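Local coordinates for putative low molecular weight protein-tyrosine-phosphatase slr0328 (Synechocystis sp., PDB 5O7B), which probably removes phosphate from phosphotyrosine side chains of proteins, as a member of the low molecular weight tyrosine phosphatase family, at residues K15-C20 with D50-S55. Residues are numbered along the deposited sequence; the frame is centred on the assembly and turned at random.
Sequences KLLFVC and DSAGTS
F18 and C20 reach across to the neighbouring parallel strand 50-53 through N-H and C=O alike, and five backbone hydrogen bonds join the two segments. F18 N bonds D50 O at 3.0 Å, while F18 O receives A52 N at 3.1 Å. C20 O takes T54 N at 3.1 Å. The bond from C20 N to A52 O is weak at 3.4 Å. Farther back, L16 O accepts D50 N.

On one face of the sheet, L17 bends over the partner strand: with CG anti to its backbone N (chi1 -176°), CD1 lies 4.0 Å from D50 CB and also meets A52 CB. On this same face D50 OD1 takes a weak bond from S51 N, and OD2 forms a salt bridge with R83. Near the other end, the methyls V19 CG1 and T54 CG2 touch at 3.7 Å as their side chains cross obliquely. The opposite face carries F18, S51 and C20 toward helix 26-37, where F18 packs on M34 and C20 on S27. S51 OG, turned between its backbone N and carbonyl carbon (chi1 66°), bonds E31 and N23, tying the second strand to the loop after C20. Strand 17-20, helix 26-37 and strand 50-53 form a beta-alpha-beta crossover; C20, the probable nucleophile, opens the CX5R phosphate-binding loop that R26 closes at the head of the helix, as in low molecular weight tyrosine phosphatases.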
# COMPACT_ATOMS: atom_id res chain seq x y z
N LYS A 15 -10.80 7.76 9.24
CA LYS A 15 -10.16 6.47 9.04
C LYS A 15 -9.82 6.25 7.55
O LYS A 15 -10.67 6.42 6.67
CB LYS A 15 -11.06 5.34 9.56
CG LYS A 15 -11.49 5.51 11.01
CD LYS A 15 -12.69 4.63 11.38
CE LYS A 15 -14.00 5.21 10.86
NZ LYS A 15 -14.47 6.41 11.62
N LEU A 16 -8.56 5.89 7.29
CA LEU A 16 -8.06 5.68 5.94
C LEU A 16 -7.74 4.21 5.71
O LEU A 16 -7.10 3.57 6.56
CB LEU A 16 -6.81 6.54 5.70
CG LEU A 16 -6.74 7.95 6.30
CD1 LEU A 16 -5.38 8.56 6.06
CD2 LEU A 16 -7.84 8.86 5.75
N LEU A 17 -8.17 3.67 4.57
CA LEU A 17 -7.98 2.26 4.25
C LEU A 17 -7.26 2.15 2.92
O LEU A 17 -7.74 2.67 1.91
CB LEU A 17 -9.32 1.53 4.20
CG LEU A 17 -9.31 0.01 3.96
CD1 LEU A 17 -8.96 -0.73 5.23
CD2 LEU A 17 -10.66 -0.45 3.45
N PHE A 18 -6.11 1.48 2.93
CA PHE A 18 -5.33 1.26 1.72
C PHE A 18 -5.53 -0.17 1.24
O PHE A 18 -5.47 -1.11 2.04
CB PHE A 18 -3.85 1.55 1.98
CG PHE A 18 -3.59 2.95 2.48
CD1 PHE A 18 -3.45 4.01 1.59
CD2 PHE A 18 -3.51 3.21 3.84
CE1 PHE A 18 -3.22 5.29 2.05
CE2 PHE A 18 -3.28 4.51 4.30
CZ PHE A 18 -3.13 5.54 3.41
N VAL A 19 -5.79 -0.35 -0.06
CA VAL A 19 -6.21 -1.65 -0.59
C VAL A 19 -5.33 -2.05 -1.76
O VAL A 19 -5.13 -1.27 -2.70
CB VAL A 19 -7.69 -1.64 -1.03
CG1 VAL A 19 -8.10 -3.01 -1.54
CG2 VAL A 19 -8.58 -1.22 0.12
N CYS A 20 -4.81 -3.28 -1.71
CA CYS A 20 -4.18 -3.93 -2.85
C CYS A 20 -4.89 -5.27 -3.07
O CYS A 20 -6.02 -5.49 -2.62
CB CYS A 20 -2.67 -4.06 -2.64
SG CYS A 20 -2.17 -5.14 -1.29
N ASP A 50 -5.47 1.76 8.13
CA ASP A 50 -5.55 0.30 8.07
C ASP A 50 -5.37 -0.09 6.61
O ASP A 50 -5.37 0.75 5.71
CB ASP A 50 -6.87 -0.22 8.64
CG ASP A 50 -6.86 -1.73 8.88
OD1 ASP A 50 -5.78 -2.35 8.86
OD2 ASP A 50 -7.95 -2.31 9.08
N SER A 51 -5.19 -1.39 6.38
CA SER A 51 -5.07 -1.91 5.03
C SER A 51 -5.82 -3.23 4.94
O SER A 51 -6.05 -3.91 5.94
CB SER A 51 -3.59 -2.10 4.62
OG SER A 51 -2.94 -3.11 5.38
N ALA A 52 -6.19 -3.58 3.71
CA ALA A 52 -6.95 -4.80 3.44
C ALA A 52 -6.77 -5.14 1.96
O ALA A 52 -6.14 -4.39 1.21
CB ALA A 52 -8.42 -4.64 3.81
N GLY A 53 -7.34 -6.26 1.56
CA GLY A 53 -7.12 -6.78 0.22
C GLY A 53 -8.41 -7.23 -0.43
O GLY A 53 -9.35 -7.65 0.24
N THR A 54 -8.44 -7.14 -1.76
CA THR A 54 -9.61 -7.59 -2.50
C THR A 54 -9.73 -9.11 -2.50
O THR A 54 -10.85 -9.64 -2.54
CB THR A 54 -9.57 -7.06 -3.94
OG1 THR A 54 -8.48 -7.65 -4.65
CG2 THR A 54 -9.42 -5.55 -3.94
N SER A 55 -8.61 -9.84 -2.46
CA SER A 55 -8.59 -11.30 -2.39
C SER A 55 -8.31 -11.73 -0.96
O SER A 55 -7.51 -11.11 -0.26
CB SER A 55 -7.53 -11.88 -3.34
OG SER A 55 -7.60 -13.31 -3.48